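Local coordinates for galacto-N-biose/lacto-N-biose I transporter substrate-binding protein (PDB 2Z8F) that binds the core-1 disaccharide galacto-N-biose and the human-milk sugar lacto-N-biose I, probably delivering them to a bifidobacterial ABC transporter, at residues L132-N137 and D154-A159. Numbering follows the deposited sequence.
Sequences LVYFYN and DEFIAA
The ring of F156 turns its edge toward the face of Y134 in an offset edge-to-face pair, the two planes at 78° and the centroids 6.0 Å apart. The phenol end of the tyrosine does the touching: Y134 CZ lies in the plane of the F156 ring, beyond its edge, 4.0 Å from F156 CE1, while Y134 OH stands 3.7 Å from both F156 CE1 and F156 CZ. The side chains approach from opposite directions, F156 from helix 153-165 and Y134 from strand 132-137, the middle strand of a three-stranded antiparallel sheet. Together the two aromatic side chains span the 12.4 Å between the CA atoms of Y134 and F156. In F156, CG anti to the backbone N (chi1 -171°) carries the ring off the helix toward the strand. W277 meets both rings and F215 meets F156, so the pair belongs to a larger aromatic cluster. Phenylalanine suits the helix side because its wholly apolar ring can be buried without a polar partner; tyrosine adds a hydroxyl, which hydrogen-bonds to the carbonyl of I170. The contact thus joins sheet and helix in this solute-binding fold by dispersion and the weak electrostatics of an edge-to-face aromatic pair.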
ATOM      1  N   LEU A 132       3.254   4.676   5.513  1.00 15.07           N
ATOM      2  CA  LEU A 132       2.851   6.032   5.170  1.00 15.09           C
ATOM      3  C   LEU A 132       3.860   7.083   5.619  1.00 15.89           C
ATOM      4  O   LEU A 132       4.404   7.045   6.744  1.00 15.59           O
ATOM      5  CB  LEU A 132       1.443   6.327   5.722  1.00 15.05           C
ATOM      6  CG  LEU A 132       0.337   5.499   5.090  1.00 14.91           C
ATOM      7  CD1 LEU A 132      -0.895   5.318   6.009  1.00 16.38           C
ATOM      8  CD2 LEU A 132      -0.129   6.202   3.794  1.00 16.14           C
ATOM      9  N   VAL A 133       4.116   8.042   4.735  1.00 14.81           N
ATOM     10  CA  VAL A 133       5.048   9.144   4.984  1.00 14.77           C
ATOM     11  C   VAL A 133       4.427  10.467   4.499  1.00 15.19           C
ATOM     12  O   VAL A 133       3.257  10.485   4.080  1.00 15.93           O
ATOM     13  CB  VAL A 133       6.439   8.874   4.303  1.00 14.75           C
ATOM     14  CG1 VAL A 133       7.079   7.656   4.866  1.00 16.30           C
ATOM     15  CG2 VAL A 133       6.269   8.682   2.757  1.00 14.87           C
ATOM     16  N   TYR A 134       5.193  11.552   4.570  1.00 15.10           N
ATOM     17  CA  TYR A 134       4.697  12.869   4.192  1.00 15.72           C
ATOM     18  C   TYR A 134       5.601  13.480   3.121  1.00 16.15           C
ATOM     19  O   TYR A 134       6.801  13.622   3.342  1.00 17.01           O
ATOM     20  CB  TYR A 134       4.642  13.781   5.415  1.00 16.34           C
ATOM     21  CG  TYR A 134       4.011  15.128   5.139  1.00 16.02           C
ATOM     22  CD1 TYR A 134       2.671  15.239   4.764  1.00 15.59           C
ATOM     23  CD2 TYR A 134       4.744  16.304   5.284  1.00 18.47           C
ATOM     24  CE1 TYR A 134       2.081  16.499   4.511  1.00 16.62           C
ATOM     25  CE2 TYR A 134       4.158  17.571   5.055  1.00 18.10           C
ATOM     26  CZ  TYR A 134       2.834  17.659   4.666  1.00 17.05           C
ATOM     27  OH  TYR A 134       2.270  18.905   4.436  1.00 18.19           O
ATOM     28  N   PHE A 135       5.046  13.747   1.939  1.00 17.15           N
ATOM     29  CA  PHE A 135       5.792  14.421   0.877  1.00 17.31           C
ATOM     30  C   PHE A 135       5.442  15.907   0.957  1.00 17.19           C
ATOM     31  O   PHE A 135       4.252  16.276   1.082  1.00 16.62           O
ATOM     32  CB  PHE A 135       5.343  13.963  -0.531  1.00 16.98           C
ATOM     33  CG  PHE A 135       5.661  12.514  -0.901  1.00 17.79           C
ATOM     34  CD1 PHE A 135       6.459  11.694  -0.100  1.00 16.85           C
ATOM     35  CD2 PHE A 135       5.193  11.998  -2.123  1.00 17.03           C
ATOM     36  CE1 PHE A 135       6.728  10.378  -0.471  1.00 19.13           C
ATOM     37  CE2 PHE A 135       5.472  10.703  -2.518  1.00 15.61           C
ATOM     38  CZ  PHE A 135       6.252   9.868  -1.671  1.00 17.82           C
ATOM     39  N   TYR A 136       6.438  16.771   0.821  1.00 17.57           N
ATOM     40  CA  TYR A 136       6.155  18.220   0.831  1.00 18.80           C
ATOM     41  C   TYR A 136       7.187  18.999   0.034  1.00 19.10           C
ATOM     42  O   TYR A 136       8.347  18.565  -0.087  1.00 19.18           O
ATOM     43  CB  TYR A 136       6.039  18.788   2.267  1.00 19.11           C
ATOM     44  CG  TYR A 136       7.366  18.816   2.978  1.00 20.28           C
ATOM     45  CD1 TYR A 136       8.078  20.015   3.143  1.00 21.71           C
ATOM     46  CD2 TYR A 136       7.932  17.638   3.450  1.00 20.98           C
ATOM     47  CE1 TYR A 136       9.320  20.027   3.774  1.00 21.79           C
ATOM     48  CE2 TYR A 136       9.168  17.648   4.074  1.00 22.18           C
ATOM     49  CZ  TYR A 136       9.851  18.832   4.230  1.00 22.63           C
ATOM     50  OH  TYR A 136      11.082  18.774   4.849  1.00 25.35           O
ATOM     51  N   ASN A 137       6.756  20.138  -0.505  1.00 19.34           N
ATOM     52  CA  ASN A 137       7.673  21.040  -1.209  1.00 20.24           C
ATOM     53  C   ASN A 137       8.270  22.038  -0.229  1.00 20.60           C
ATOM     54  O   ASN A 137       7.614  22.989   0.191  1.00 20.30           O
ATOM     55  CB  ASN A 137       6.996  21.743  -2.384  1.00 20.49           C
ATOM     56  CG  ASN A 137       7.979  22.574  -3.183  1.00 21.75           C
ATOM     57  OD1 ASN A 137       8.804  23.258  -2.607  1.00 22.09           O
ATOM     58  ND2 ASN A 137       7.902  22.503  -4.507  1.00 23.06           N
ATOM     59  N   ASP A 154      -3.211  20.325  15.802  1.00 20.64           N
ATOM     60  CA  ASP A 154      -3.606  21.730  15.908  1.00 21.97           C
ATOM     61  C   ASP A 154      -2.645  22.673  15.178  1.00 22.02           C
ATOM     62  O   ASP A 154      -3.085  23.563  14.462  1.00 21.37           O
ATOM     63  CB  ASP A 154      -3.749  22.143  17.384  1.00 22.65           C
ATOM     64  CG  ASP A 154      -5.021  21.613  18.029  1.00 24.62           C
ATOM     65  OD1 ASP A 154      -5.922  21.098  17.330  1.00 25.20           O
ATOM     66  OD2 ASP A 154      -5.114  21.713  19.271  1.00 30.46           O
ATOM     67  N   GLU A 155      -1.337  22.455  15.333  1.00 21.55           N
ATOM     68  CA  GLU A 155      -0.354  23.311  14.683  1.00 22.84           C
ATOM     69  C   GLU A 155      -0.393  23.084  13.173  1.00 21.92           C
ATOM     70  O   GLU A 155      -0.247  24.038  12.390  1.00 22.20           O
ATOM     71  CB  GLU A 155       1.054  23.060  15.233  1.00 23.64           C
ATOM     72  CG  GLU A 155       2.136  23.878  14.519  1.00 29.23           C
ATOM     73  CD  GLU A 155       3.030  24.648  15.481  1.00 36.74           C
ATOM     74  OE1 GLU A 155       2.491  25.267  16.435  1.00 41.23           O
ATOM     75  OE2 GLU A 155       4.266  24.645  15.283  1.00 36.90           O
ATOM     76  N   PHE A 156      -0.590  21.829  12.775  1.00 20.09           N
ATOM     77  CA  PHE A 156      -0.700  21.497  11.346  1.00 20.26           C
ATOM     78  C   PHE A 156      -1.911  22.155  10.707  1.00 20.21           C
ATOM     79  O   PHE A 156      -1.819  22.745   9.612  1.00 19.58           O
ATOM     80  CB  PHE A 156      -0.757  19.984  11.110  1.00 20.75           C
ATOM     81  CG  PHE A 156      -0.656  19.618   9.666  1.00 20.80           C
ATOM     82  CD1 PHE A 156       0.568  19.275   9.127  1.00 21.89           C
ATOM     83  CD2 PHE A 156      -1.773  19.668   8.831  1.00 20.86           C
ATOM     84  CE1 PHE A 156       0.673  18.943   7.774  1.00 20.51           C
ATOM     85  CE2 PHE A 156      -1.669  19.349   7.472  1.00 21.88           C
ATOM     86  CZ  PHE A 156      -0.449  18.993   6.956  1.00 21.26           C
ATOM     87  N   ILE A 157      -3.057  22.043  11.366  1.00 18.64           N
ATOM     88  CA  ILE A 157      -4.295  22.649  10.870  1.00 19.12           C
ATOM     89  C   ILE A 157      -4.143  24.176  10.704  1.00 19.65           C
ATOM     90  O   ILE A 157      -4.561  24.728   9.683  1.00 20.23           O
ATOM     91  CB  ILE A 157      -5.502  22.251  11.772  1.00 19.42           C
ATOM     92  CG1 ILE A 157      -5.806  20.750  11.613  1.00 20.20           C
ATOM     93  CG2 ILE A 157      -6.747  23.092  11.438  1.00 20.02           C
ATOM     94  CD1 ILE A 157      -6.696  20.127  12.707  1.00 20.68           C
ATOM     95  N   ALA A 158      -3.511  24.838  11.672  1.00 19.81           N
ATOM     96  CA  ALA A 158      -3.237  26.286  11.578  1.00 20.70           C
ATOM     97  C   ALA A 158      -2.383  26.623  10.352  1.00 20.61           C
ATOM     98  O   ALA A 158      -2.697  27.554   9.592  1.00 21.28           O
ATOM     99  CB  ALA A 158      -2.565  26.811  12.893  1.00 21.53           C
ATOM    100  N   ALA A 159      -1.316  25.846  10.149  1.00 20.98           N
ATOM    101  CA  ALA A 159      -0.437  26.032   8.988  1.00 21.17           C
ATOM    102  C   ALA A 159      -1.219  25.789   7.719  1.00 21.23           C
ATOM    103  O   ALA A 159      -1.045  26.502   6.715  1.00 21.15           O
ATOM    104  CB  ALA A 159       0.756  25.099   9.074  1.00 21.55           C
TER